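Local coordinates for aminotransferase, class I and II (Erwinia tasmaniensis, PDB 5Z0Q), which binds pyridoxal-5'-phosphate and belongs to the class I and II aminotransferase family, a group of PLP-dependent enzymes, at residues E205-C208 and D209-L212; E288-P291 and W292-A295; A308-V311 and N312-G316; A377-R380 and M381-A384. One frame throughout, in Å; residues are numbered along the deposited sequence.

Overall arrangement
All four contacts are local, each closing only a turn of chain, and they follow one another in series without nesting or crossing. Contact 1 comes first, in the loop that leaves strand 200-204 of the large eight-stranded sheet and runs beside the bound PLP. Contacts 2 and 3 sit at the two ends of the long helix 290-313, their nearest atoms about 17 Å apart. Contact 4 lies on helix 371-385 near the C terminus. The start of helix 290-313 leans on the cofactor loop, with D209 and L210 against L293, while its far end meets the last helix, where H310, V311 and L314 face L378, M381 and T382. This helix thus joins the cofactor region to the C-terminal part.

Contact 1 of 4, residues E205-C208 and D209-L212; sequences EIHC and DLVL. With PLP (pyridoxal-5'-phosphate), chain M.
L210 N bonds to H207 O at 3.0 Å, fairly straight (163°), and so closes the second of two overlapping type I beta turns, E205 to C208 and H207 to L210. V211 CG2 comes in beside C208 O at 3.5 Å. Between them D209, which follows C208 round the turn, is tied down on both carboxylate oxygens: OD2 takes hydrogen bonds from S241 OG and from W286 NE1, while OD1 makes a salt bridge to R80 and lies 3.8 Å from C208 SG.

The turns carry two residues to the pyridoxal-5'-phosphate. I206 sends its CG2 methyl over one face of the pyridine ring, 3.4 Å from PLP C2. H207 swings its imidazole away from its carbonyl carbon (chi1 -64°), which brings the ring edge to the cofactor: CE1 is 3.1 Å from PLP O3, and that oxygen lies in the ring plane. A carboxylate met by an arginine and two further donors is probably ionised, and it anchors the loop by polar bonds while I206 and H207 flank the cofactor.

Contact 2 of 4, residues E288-P291 and W292-A295; sequences EGQP and WLDA
The amide of Q290 meets the carboxylate of D294 edge against face: D294 OD1 lies in the amide plane, yet NE2 stands above the carboxylate plane, and the two flat groups are turned 56° apart. The bond, NE2 to OD1 at 3.0 Å, is bent (143°). It joins residues one turn apart at the very start of helix 290-313. The glutamine reaches it through a kink at its second torsion (chi2 55°), which swings the amide forward, toward the next turn, and across the aspartate at about a right angle. Its other end, OE1, accepts from R80, so both ends of the amide are held and its rotation is fixed. L293 crosses it at a slant, CD2 3.8 Å from Q290 OE1.

In the backbone, L293 N bonds to G289 O at 3.0 Å, and D294 N bonds to Q290 O at 2.8 Å. P291, which has no N-H to offer, fits this first turn, where a donor would find no earlier carbonyl of the helix to use. W292 sets CB 3.4 Å from G289 O, and its indole leads off toward N12 and A48, while L293 turns inward to the loop at D209. One residue further on from D294, the helical pattern continues as A295 N bonds to P291 O at 3.2 Å.

Contact 3 of 4, residues A308-V311 and N312-G316; sequences AQHV and NRLPG
N312 still follows the helical pattern of the A308-V311 turn, its backbone N giving a weak, long bond to A308 O at 3.4 Å. R313 comes next, and its side chain runs alongside Q309, both pointing the same way. Extended from CG to NE, the arginine turns only at its end (chi4 99°), which lays one face of the guanidinium on Q309 CG. NH2 then donates to Q309 OE1 at 2.7 Å, while NH1 adds a weak bond to the same oxygen. The amide and guanidinium planes stand 74° apart, and OE1 is tilted somewhat out of the guanidinium plane, so the grip is oblique.

Here the backbone bonds shorten in span. R313 N reaches only three residues back, weakly, to H310 O, and L314 N does likewise to V311 O at 3.1 Å. L314 folds its side chain back over this last turn: CG is 3.5 Å from H310 O, and CD1 approaches H310 CD2 obliquely at 4.0 Å. P315 then centres an inverse gamma turn, with a weak bond from G316 N to L314 O, and the chain heads for strand 318-319. Helix 371-385 packs beside this end: H310 touches L378 and makes a weak bond to T382, while V311 and L314 press on M381.

Contact 4 of 4, residues A377-R380 and M381-A384; sequences ALQR and MTRA
T382 and L378 meet at a carbonyl with two donors: L378 O accepts from T382 N at 3.0 Å and from T382 OG1 at 3.2 Å, the two reaching it from opposite faces of its plane. The hydroxyl gets there because OG1 is anti to its own carbonyl carbon (chi1 -61°), which bends it back over the preceding turn. M381 starts with the same first torsion and stays straight as far as SD, which meets L378 CD2 at 4.1 Å; the chain then turns at chi3 (56°) and carries CE away from that leucine.

On the outer side Q379 and R383 cross at about a right angle. R383 is straight at first and bends at chi3 (-51°), folding its guanidinium back over the helix, so that Q379 O lies over one of its faces, offset toward the rim. NH2 touches Q379 CG at 3.3 Å and NH1 lies 3.7 Å from R380 CG, which sits at the guanidinium edge. The two CG contacts are with aliphatic parts of the chains.

R380 takes the other course: extended from CG to NE, it leads its guanidinium away to G348 O, a hydrogen bond, and to D34, a salt bridge. Even so, R380 NE stays 4.9 Å from R383 NH1, and the salt bridge to D34 probably offsets some of that like charge. With A377, L378, M381 and A384 buried and Q379 and R383 exposed, this is an amphipathic helix, laid on strands 36-38 and 349-353 on one flank and on helix 290-313 on another, consistent with the C-terminal part of fold-type I PLP enzymes.

Contact 1 of 4, residues E205-C208 and D209-L212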
ATOM      1  N   GLU A 205      -9.064  16.560  -2.253  1.00 33.29           N
ATOM      2  CA  GLU A 205     -10.510  16.653  -2.402  1.00 35.17           C
ATOM      3  C   GLU A 205     -11.175  15.335  -2.021  1.00 33.04           C
ATOM      4  O   GLU A 205     -12.025  14.820  -2.754  1.00 37.07           O
ATOM      5  CB  GLU A 205     -10.859  17.063  -3.835  1.00 30.00           C
ATOM      6  CG  GLU A 205     -10.042  18.258  -4.322  1.00 28.58           C
ATOM      7  CD  GLU A 205     -10.456  18.755  -5.694  1.00 36.23           C
ATOM      8  OE1 GLU A 205     -10.065  19.888  -6.051  1.00 32.12           O
ATOM      9  OE2 GLU A 205     -11.169  18.022  -6.412  1.00 39.11           O
ATOM     10  N   ILE A 206     -10.790  14.789  -0.865  1.00 30.02           N
ATOM     11  CA  ILE A 206     -11.335  13.511  -0.418  1.00 30.12           C
ATOM     12  C   ILE A 206     -12.785  13.659   0.030  1.00 27.15           C
ATOM     13  O   ILE A 206     -13.582  12.724  -0.111  1.00 38.95           O
ATOM     14  CB  ILE A 206     -10.445  12.928   0.698  1.00 32.90           C
ATOM     15  CG1 ILE A 206     -11.034  11.632   1.258  1.00 40.90           C
ATOM     16  CG2 ILE A 206     -10.258  13.939   1.809  1.00 34.59           C
ATOM     17  CD1 ILE A 206     -11.116  10.513   0.254  1.00 46.02           C
ATOM     18  N   HIS A 207     -13.159  14.823   0.557  1.00 31.62           N
ATOM     19  CA  HIS A 207     -14.507  15.060   1.056  1.00 26.97           C
ATOM     20  C   HIS A 207     -15.442  15.651   0.008  1.00 24.48           C
ATOM     21  O   HIS A 207     -16.517  16.142   0.365  1.00 23.39           O
ATOM     22  CB  HIS A 207     -14.465  15.983   2.277  1.00 22.61           C
ATOM     23  CG  HIS A 207     -13.754  15.398   3.456  1.00 26.00           C
ATOM     24  ND1 HIS A 207     -12.398  15.543   3.656  1.00 30.07           N
ATOM     25  CD2 HIS A 207     -14.211  14.664   4.499  1.00 23.70           C
ATOM     26  CE1 HIS A 207     -12.050  14.923   4.769  1.00 24.02           C
ATOM     27  NE2 HIS A 207     -13.132  14.383   5.300  1.00 20.40           N
ATOM     28  N   CYS A 208     -15.068  15.605  -1.274  1.00 25.50           N
ATOM     29  CA  CYS A 208     -15.857  16.269  -2.306  1.00 29.58           C
ATOM     30  C   CYS A 208     -17.252  15.674  -2.457  1.00 23.67           C
ATOM     31  O   CYS A 208     -18.152  16.360  -2.955  1.00 25.96           O
ATOM     32  CB  CYS A 208     -15.120  16.218  -3.646  1.00 24.93           C
ATOM     33  SG  CYS A 208     -14.862  14.554  -4.297  1.00 45.34           S
ATOM     34  N   ASP A 209     -17.457  14.428  -2.040  1.00 27.98           N
ATOM     35  CA  ASP A 209     -18.769  13.801  -2.137  1.00 30.34           C
ATOM     36  C   ASP A 209     -19.679  14.124  -0.960  1.00 29.86           C
ATOM     37  O   ASP A 209     -20.864  13.774  -1.002  1.00 29.90           O
ATOM     38  CB  ASP A 209     -18.628  12.278  -2.252  1.00 25.93           C
ATOM     39  CG  ASP A 209     -17.985  11.842  -3.554  1.00 35.34           C
ATOM     40  OD1 ASP A 209     -18.140  12.559  -4.564  1.00 35.10           O
ATOM     41  OD2 ASP A 209     -17.330  10.778  -3.567  1.00 37.96           O
ATOM     42  N   LEU A 210     -19.164  14.779   0.081  1.00 23.61           N
ATOM     43  CA  LEU A 210     -19.916  15.018   1.308  1.00 28.67           C
ATOM     44  C   LEU A 210     -20.352  16.474   1.452  1.00 28.22           C
ATOM     45  O   LEU A 210     -20.415  17.001   2.565  1.00 31.37           O
ATOM     46  CB  LEU A 210     -19.094  14.585   2.523  1.00 29.40           C
ATOM     47  CG  LEU A 210     -18.753  13.095   2.591  1.00 27.27           C
ATOM     48  CD1 LEU A 210     -17.913  12.787   3.821  1.00 21.99           C
ATOM     49  CD2 LEU A 210     -20.025  12.257   2.581  1.00 23.91           C
ATOM     50  N   VAL A 211     -20.666  17.132   0.341  1.00 25.22           N
ATOM     51  CA  VAL A 211     -21.150  18.508   0.379  1.00 26.13           C
ATOM     52  C   VAL A 211     -22.618  18.498   0.790  1.00 30.40           C
ATOM     53  O   VAL A 211     -23.451  17.855   0.143  1.00 33.28           O
ATOM     54  CB  VAL A 211     -20.960  19.200  -0.977  1.00 23.70           C
ATOM     55  CG1 VAL A 211     -21.514  20.615  -0.934  1.00 24.47           C
ATOM     56  CG2 VAL A 211     -19.488  19.207  -1.364  1.00 20.54           C
ATOM     57  N   LEU A 212     -22.937  19.214   1.870  1.00 27.18           N
ATOM     58  CA  LEU A 212     -24.298  19.258   2.388  1.00 28.38           C
ATOM     59  C   LEU A 212     -25.046  20.533   2.029  1.00 32.26           C
ATOM     60  O   LEU A 212     -26.282  20.528   2.038  1.00 37.33           O
ATOM     61  CB  LEU A 212     -24.295  19.118   3.915  1.00 28.87           C
ATOM     62  CG  LEU A 212     -23.534  17.954   4.547  1.00 34.87           C
ATOM     63  CD1 LEU A 212     -23.655  18.032   6.060  1.00 29.67           C
ATOM     64  CD2 LEU A 212     -24.046  16.619   4.030  1.00 31.45           C
TER
HETATM   65  N1  PLP M 401      -7.161  13.511   3.311  1.00 34.00           N
HETATM   66  C2  PLP M 401      -7.936  14.143   4.264  1.00 34.69           C
HETATM   67  C2A PLP M 401      -8.042  15.640   4.272  1.00 34.89           C
HETATM   68  C3  PLP M 401      -8.621  13.394   5.212  1.00 36.53           C
HETATM   69  O3  PLP M 401      -9.390  14.021   6.157  1.00 36.52           O
HETATM   70  C4  PLP M 401      -8.524  12.006   5.202  1.00 42.98           C
HETATM   71  C4A PLP M 401      -9.395  11.187   6.108  1.00 41.52           C
HETATM   72  C5  PLP M 401      -7.739  11.376   4.243  1.00 44.62           C
HETATM   73  C6  PLP M 401      -7.060  12.135   3.297  1.00 39.34           C
HETATM   74  C5A PLP M 401      -7.642   9.867   4.241  1.00 45.84           C
HETATM   75  O4P PLP M 401      -6.464   9.437   3.596  1.00 42.80           O
HETATM   76  P   PLP M 401      -6.010   7.897   3.722  1.00 47.94           P
HETATM   77  O1P PLP M 401      -6.033   7.485   5.175  1.00 46.57           O
HETATM   78  O2P PLP M 401      -4.614   7.724   3.171  1.00 41.25           O
HETATM   79  O3P PLP M 401      -6.979   7.047   2.934  1.00 44.89           O

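Contact 2 of 4, residues E288-P291 and W292-A295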
ATOM      1  N   GLU A 288     -22.352   2.296  -8.369  1.00 27.54           N
ATOM      2  CA  GLU A 288     -23.740   2.061  -7.990  1.00 34.25           C
ATOM      3  C   GLU A 288     -24.033   2.384  -6.529  1.00 29.47           C
ATOM      4  O   GLU A 288     -25.099   2.002  -6.031  1.00 30.33           O
ATOM      5  CB  GLU A 288     -24.129   0.606  -8.285  1.00 45.37           C
ATOM      6  CG  GLU A 288     -24.170   0.269  -9.769  1.00 49.46           C
ATOM      7  CD  GLU A 288     -24.159  -1.223 -10.031  1.00 62.76           C
ATOM      8  OE1 GLU A 288     -24.313  -1.621 -11.206  1.00 65.65           O
ATOM      9  OE2 GLU A 288     -23.991  -1.996  -9.063  1.00 59.18           O
ATOM     10  N   GLY A 289     -23.134   3.068  -5.828  1.00 26.93           N
ATOM     11  CA  GLY A 289     -23.365   3.429  -4.447  1.00 24.82           C
ATOM     12  C   GLY A 289     -23.966   4.796  -4.225  1.00 26.16           C
ATOM     13  O   GLY A 289     -24.120   5.214  -3.074  1.00 25.82           O
ATOM     14  N   GLN A 290     -24.318   5.505  -5.296  1.00 30.45           N
ATOM     15  CA  GLN A 290     -24.827   6.865  -5.144  1.00 27.01           C
ATOM     16  C   GLN A 290     -26.119   6.951  -4.334  1.00 31.29           C
ATOM     17  O   GLN A 290     -26.222   7.866  -3.499  1.00 30.67           O
ATOM     18  CB  GLN A 290     -25.007   7.507  -6.526  1.00 26.71           C
ATOM     19  CG  GLN A 290     -25.335   8.983  -6.462  1.00 30.58           C
ATOM     20  CD  GLN A 290     -24.314   9.761  -5.657  1.00 33.52           C
ATOM     21  OE1 GLN A 290     -23.109   9.639  -5.876  1.00 30.57           O
ATOM     22  NE2 GLN A 290     -24.793  10.562  -4.713  1.00 30.46           N
ATOM     23  N   PRO A 291     -27.123   6.083  -4.519  1.00 27.43           N
ATOM     24  CA  PRO A 291     -28.301   6.158  -3.639  1.00 26.11           C
ATOM     25  C   PRO A 291     -27.963   5.970  -2.171  1.00 28.67           C
ATOM     26  O   PRO A 291     -28.609   6.581  -1.310  1.00 29.59           O
ATOM     27  CB  PRO A 291     -29.202   5.032  -4.162  1.00 18.90           C
ATOM     28  CG  PRO A 291     -28.798   4.861  -5.577  1.00 18.37           C
ATOM     29  CD  PRO A 291     -27.319   5.095  -5.597  1.00 18.43           C
ATOM     30  N   TRP A 292     -26.966   5.140  -1.857  1.00 24.88           N
ATOM     31  CA  TRP A 292     -26.517   5.014  -0.476  1.00 24.50           C
ATOM     32  C   TRP A 292     -25.885   6.311   0.011  1.00 24.82           C
ATOM     33  O   TRP A 292     -26.141   6.750   1.138  1.00 22.48           O
ATOM     34  CB  TRP A 292     -25.530   3.851  -0.353  1.00 29.48           C
ATOM     35  CG  TRP A 292     -25.046   3.600   1.047  1.00 25.77           C
ATOM     36  CD1 TRP A 292     -25.566   2.717   1.947  1.00 20.35           C
ATOM     37  CD2 TRP A 292     -23.940   4.237   1.703  1.00 25.79           C
ATOM     38  NE1 TRP A 292     -24.855   2.765   3.123  1.00 24.01           N
ATOM     39  CE2 TRP A 292     -23.852   3.689   2.999  1.00 26.85           C
ATOM     40  CE3 TRP A 292     -23.016   5.216   1.321  1.00 26.51           C
ATOM     41  CZ2 TRP A 292     -22.877   4.090   3.916  1.00 27.53           C
ATOM     42  CZ3 TRP A 292     -22.050   5.612   2.233  1.00 26.05           C
ATOM     43  CH2 TRP A 292     -21.990   5.050   3.514  1.00 18.56           C
ATOM     44  N   LEU A 293     -25.060   6.941  -0.828  1.00 25.13           N
ATOM     45  CA  LEU A 293     -24.433   8.202  -0.448  1.00 25.24           C
ATOM     46  C   LEU A 293     -25.460   9.315  -0.291  1.00 32.42           C
ATOM     47  O   LEU A 293     -25.293  10.192   0.564  1.00 32.26           O
ATOM     48  CB  LEU A 293     -23.375   8.591  -1.481  1.00 28.75           C
ATOM     49  CG  LEU A 293     -22.600   9.890  -1.244  1.00 28.06           C
ATOM     50  CD1 LEU A 293     -21.865   9.850   0.087  1.00 24.75           C
ATOM     51  CD2 LEU A 293     -21.630  10.144  -2.388  1.00 23.93           C
ATOM     52  N   ASP A 294     -26.524   9.299  -1.099  1.00 33.29           N
ATOM     53  CA  ASP A 294     -27.577  10.299  -0.952  1.00 28.19           C
ATOM     54  C   ASP A 294     -28.262  10.179   0.403  1.00 28.72           C
ATOM     55  O   ASP A 294     -28.566  11.192   1.044  1.00 29.55           O
ATOM     56  CB  ASP A 294     -28.600  10.160  -2.082  1.00 27.69           C
ATOM     57  CG  ASP A 294     -28.075  10.663  -3.413  1.00 38.64           C
ATOM     58  OD1 ASP A 294     -27.265  11.615  -3.414  1.00 41.42           O
ATOM     59  OD2 ASP A 294     -28.475  10.109  -4.460  1.00 36.99           O
ATOM     60  N   ALA A 295     -28.507   8.948   0.858  1.00 28.63           N
ATOM     61  CA  ALA A 295     -29.177   8.752   2.138  1.00 25.04           C
ATOM     62  C   ALA A 295     -28.261   9.078   3.311  1.00 28.91           C
ATOM     63  O   ALA A 295     -28.745   9.457   4.384  1.00 31.65           O
ATOM     64  CB  ALA A 295     -29.692   7.318   2.249  1.00 23.80           C
TER

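Contact 3 of 4, residues A308-V311 and N312-G316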
ATOM      1  N   ALA A 308     -24.670  21.210  15.930  1.00 34.02           N
ATOM      2  CA  ALA A 308     -24.430  22.644  15.803  1.00 35.57           C
ATOM      3  C   ALA A 308     -25.311  23.437  16.760  1.00 32.50           C
ATOM      4  O   ALA A 308     -24.832  24.341  17.455  1.00 33.38           O
ATOM      5  CB  ALA A 308     -24.664  23.091  14.359  1.00 34.27           C
ATOM      6  N   GLN A 309     -26.604  23.112  16.812  1.00 30.94           N
ATOM      7  CA  GLN A 309     -27.500  23.813  17.724  1.00 32.83           C
ATOM      8  C   GLN A 309     -27.169  23.514  19.182  1.00 30.01           C
ATOM      9  O   GLN A 309     -27.357  24.375  20.048  1.00 33.50           O
ATOM     10  CB  GLN A 309     -28.952  23.444  17.415  1.00 36.22           C
ATOM     11  CG  GLN A 309     -29.974  24.079  18.345  1.00 55.68           C
ATOM     12  CD  GLN A 309     -31.398  23.905  17.854  1.00 69.53           C
ATOM     13  OE1 GLN A 309     -32.340  23.863  18.646  1.00 73.24           O
ATOM     14  NE2 GLN A 309     -31.564  23.810  16.539  1.00 59.16           N
ATOM     15  N   HIS A 310     -26.661  22.315  19.469  1.00 35.98           N
ATOM     16  CA  HIS A 310     -26.357  21.949  20.848  1.00 33.20           C
ATOM     17  C   HIS A 310     -25.085  22.625  21.349  1.00 35.53           C
ATOM     18  O   HIS A 310     -25.025  23.057  22.507  1.00 37.43           O
ATOM     19  CB  HIS A 310     -26.229  20.432  20.974  1.00 29.31           C
ATOM     20  CG  HIS A 310     -26.143  19.952  22.388  1.00 37.24           C
ATOM     21  ND1 HIS A 310     -27.260  19.659  23.141  1.00 38.12           N
ATOM     22  CD2 HIS A 310     -25.077  19.728  23.192  1.00 36.87           C
ATOM     23  CE1 HIS A 310     -26.884  19.269  24.346  1.00 37.98           C
ATOM     24  NE2 HIS A 310     -25.565  19.302  24.402  1.00 38.19           N
ATOM     25  N   VAL A 311     -24.063  22.723  20.497  1.00 31.69           N
ATOM     26  CA  VAL A 311     -22.787  23.285  20.930  1.00 36.46           C
ATOM     27  C   VAL A 311     -22.923  24.774  21.223  1.00 36.56           C
ATOM     28  O   VAL A 311     -22.343  25.285  22.190  1.00 43.99           O
ATOM     29  CB  VAL A 311     -21.698  23.010  19.876  1.00 37.79           C
ATOM     30  CG1 VAL A 311     -20.473  23.881  20.124  1.00 32.06           C
ATOM     31  CG2 VAL A 311     -21.310  21.542  19.892  1.00 28.90           C
ATOM     32  N   ASN A 312     -23.696  25.492  20.408  1.00 34.77           N
ATOM     33  CA  ASN A 312     -23.811  26.934  20.584  1.00 42.74           C
ATOM     34  C   ASN A 312     -24.604  27.311  21.831  1.00 45.94           C
ATOM     35  O   ASN A 312     -24.502  28.453  22.290  1.00 51.69           O
ATOM     36  CB  ASN A 312     -24.442  27.563  19.341  1.00 44.30           C
ATOM     37  CG  ASN A 312     -23.587  27.379  18.100  1.00 50.07           C
ATOM     38  OD1 ASN A 312     -24.078  26.972  17.047  1.00 49.06           O
ATOM     39  ND2 ASN A 312     -22.295  27.669  18.222  1.00 32.36           N
ATOM     40  N   ARG A 313     -25.384  26.383  22.390  1.00 41.46           N
ATOM     41  CA  ARG A 313     -26.088  26.655  23.638  1.00 36.25           C
ATOM     42  C   ARG A 313     -25.208  26.456  24.865  1.00 39.52           C
ATOM     43  O   ARG A 313     -25.515  27.016  25.924  1.00 40.86           O
ATOM     44  CB  ARG A 313     -27.330  25.770  23.762  1.00 35.79           C
ATOM     45  CG  ARG A 313     -28.464  26.145  22.827  1.00 40.48           C
ATOM     46  CD  ARG A 313     -29.792  25.624  23.353  1.00 43.71           C
ATOM     47  NE  ARG A 313     -30.900  25.920  22.449  1.00 57.89           N
ATOM     48  CZ  ARG A 313     -31.413  25.048  21.589  1.00 63.39           C
ATOM     49  NH1 ARG A 313     -30.921  23.818  21.515  1.00 52.26           N
ATOM     50  NH2 ARG A 313     -32.421  25.403  20.804  1.00 59.40           N
ATOM     51  N   LEU A 314     -24.136  25.676  24.750  1.00 34.31           N
ATOM     52  CA  LEU A 314     -23.254  25.458  25.886  1.00 33.48           C
ATOM     53  C   LEU A 314     -22.381  26.690  26.110  1.00 36.75           C
ATOM     54  O   LEU A 314     -21.934  27.321  25.146  1.00 45.99           O
ATOM     55  CB  LEU A 314     -22.389  24.218  25.661  1.00 39.49           C
ATOM     56  CG  LEU A 314     -23.174  22.913  25.499  1.00 39.93           C
ATOM     57  CD1 LEU A 314     -22.239  21.747  25.233  1.00 43.10           C
ATOM     58  CD2 LEU A 314     -24.036  22.643  26.725  1.00 33.05           C
ATOM     59  N   PRO A 315     -22.123  27.067  27.376  1.00 35.26           N
ATOM     60  CA  PRO A 315     -21.500  28.360  27.688  1.00 45.35           C
ATOM     61  C   PRO A 315     -19.971  28.323  27.722  1.00 46.68           C
ATOM     62  O   PRO A 315     -19.341  28.769  28.686  1.00 51.94           O
ATOM     63  CB  PRO A 315     -22.080  28.684  29.064  1.00 42.97           C
ATOM     64  CG  PRO A 315     -22.198  27.338  29.710  1.00 39.13           C
ATOM     65  CD  PRO A 315     -22.527  26.353  28.600  1.00 39.58           C
ATOM     66  N   GLY A 316     -19.362  27.802  26.662  1.00 40.58           N
ATOM     67  CA  GLY A 316     -17.914  27.767  26.595  1.00 32.74           C
ATOM     68  C   GLY A 316     -17.381  27.209  25.293  1.00 35.30           C
ATOM     69  O   GLY A 316     -16.170  27.032  25.133  1.00 30.20           O
TER

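Contact 4 of 4, residues A377-R380 and M381-A384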
ATOM      1  N   ALA A 377     -23.530  11.348  23.188  1.00 30.98           N
ATOM      2  CA  ALA A 377     -22.358  12.215  23.205  1.00 25.52           C
ATOM      3  C   ALA A 377     -22.731  13.638  23.599  1.00 31.41           C
ATOM      4  O   ALA A 377     -22.016  14.281  24.377  1.00 30.70           O
ATOM      5  CB  ALA A 377     -21.674  12.198  21.839  1.00 24.64           C
ATOM      6  N   LEU A 378     -23.848  14.146  23.074  1.00 32.41           N
ATOM      7  CA  LEU A 378     -24.275  15.500  23.408  1.00 29.66           C
ATOM      8  C   LEU A 378     -24.642  15.630  24.881  1.00 35.14           C
ATOM      9  O   LEU A 378     -24.410  16.683  25.485  1.00 38.90           O
ATOM     10  CB  LEU A 378     -25.454  15.911  22.529  1.00 28.63           C
ATOM     11  CG  LEU A 378     -25.131  16.084  21.045  1.00 31.58           C
ATOM     12  CD1 LEU A 378     -26.369  16.492  20.264  1.00 37.61           C
ATOM     13  CD2 LEU A 378     -24.023  17.107  20.874  1.00 32.07           C
ATOM     14  N   GLN A 379     -25.210  14.578  25.477  1.00 37.51           N
ATOM     15  CA  GLN A 379     -25.563  14.647  26.889  1.00 32.21           C
ATOM     16  C   GLN A 379     -24.328  14.603  27.779  1.00 32.78           C
ATOM     17  O   GLN A 379     -24.305  15.245  28.835  1.00 38.84           O
ATOM     18  CB  GLN A 379     -26.529  13.518  27.248  1.00 36.42           C
ATOM     19  CG  GLN A 379     -27.063  13.587  28.672  1.00 52.72           C
ATOM     20  CD  GLN A 379     -27.739  14.912  28.987  1.00 58.11           C
ATOM     21  OE1 GLN A 379     -28.279  15.576  28.102  1.00 58.54           O
ATOM     22  NE2 GLN A 379     -27.707  15.304  30.256  1.00 46.97           N
ATOM     23  N   ARG A 380     -23.294  13.860  27.374  1.00 28.15           N
ATOM     24  CA  ARG A 380     -22.040  13.889  28.120  1.00 32.98           C
ATOM     25  C   ARG A 380     -21.377  15.258  28.041  1.00 31.11           C
ATOM     26  O   ARG A 380     -20.682  15.662  28.979  1.00 34.12           O
ATOM     27  CB  ARG A 380     -21.090  12.807  27.608  1.00 29.99           C
ATOM     28  CG  ARG A 380     -21.554  11.389  27.891  1.00 30.38           C
ATOM     29  CD  ARG A 380     -20.446  10.382  27.628  1.00 27.17           C
ATOM     30  NE  ARG A 380     -20.833   9.030  28.017  1.00 26.42           N
ATOM     31  CZ  ARG A 380     -19.998   7.997  28.056  1.00 32.03           C
ATOM     32  NH1 ARG A 380     -18.724   8.159  27.732  1.00 34.56           N
ATOM     33  NH2 ARG A 380     -20.437   6.801  28.423  1.00 38.00           N
ATOM     34  N   MET A 381     -21.577  15.981  26.936  1.00 29.29           N
ATOM     35  CA  MET A 381     -21.081  17.349  26.853  1.00 31.83           C
ATOM     36  C   MET A 381     -21.850  18.269  27.791  1.00 38.05           C
ATOM     37  O   MET A 381     -21.253  19.105  28.478  1.00 37.28           O
ATOM     38  CB  MET A 381     -21.172  17.857  25.414  1.00 32.16           C
ATOM     39  CG  MET A 381     -20.242  17.157  24.443  1.00 32.19           C
ATOM     40  SD  MET A 381     -20.449  17.752  22.755  1.00 43.31           S
ATOM     41  CE  MET A 381     -20.179  19.506  22.981  1.00 29.08           C
ATOM     42  N   THR A 382     -23.178  18.130  27.830  1.00 41.47           N
ATOM     43  CA  THR A 382     -23.980  18.922  28.756  1.00 43.71           C
ATOM     44  C   THR A 382     -23.624  18.597  30.201  1.00 38.48           C
ATOM     45  O   THR A 382     -23.491  19.500  31.036  1.00 38.11           O
ATOM     46  CB  THR A 382     -25.468  18.680  28.503  1.00 40.07           C
ATOM     47  OG1 THR A 382     -25.799  19.089  27.171  1.00 42.87           O
ATOM     48  CG2 THR A 382     -26.320  19.466  29.490  1.00 36.81           C
ATOM     49  N   ARG A 383     -23.454  17.310  30.511  1.00 36.00           N
ATOM     50  CA  ARG A 383     -23.115  16.913  31.873  1.00 38.92           C
ATOM     51  C   ARG A 383     -21.726  17.391  32.274  1.00 37.34           C
ATOM     52  O   ARG A 383     -21.482  17.659  33.455  1.00 40.80           O
ATOM     53  CB  ARG A 383     -23.219  15.393  32.011  1.00 38.95           C
ATOM     54  CG  ARG A 383     -23.118  14.885  33.441  1.00 51.38           C
ATOM     55  CD  ARG A 383     -23.272  13.371  33.512  1.00 46.22           C
ATOM     56  NE  ARG A 383     -24.460  12.902  32.802  1.00 53.41           N
ATOM     57  CZ  ARG A 383     -24.430  12.228  31.657  1.00 46.78           C
ATOM     58  NH1 ARG A 383     -23.269  11.932  31.089  1.00 39.43           N
ATOM     59  NH2 ARG A 383     -25.561  11.844  31.081  1.00 35.43           N
ATOM     60  N   ALA A 384     -20.810  17.516  31.311  1.00 37.66           N
ATOM     61  CA  ALA A 384     -19.440  17.908  31.625  1.00 40.68           C
ATOM     62  C   ALA A 384     -19.334  19.389  31.971  1.00 41.42           C
ATOM     63  O   ALA A 384     -18.580  19.763  32.877  1.00 44.61           O
ATOM     64  CB  ALA A 384     -18.516  17.574  30.453  1.00 33.90           C
TER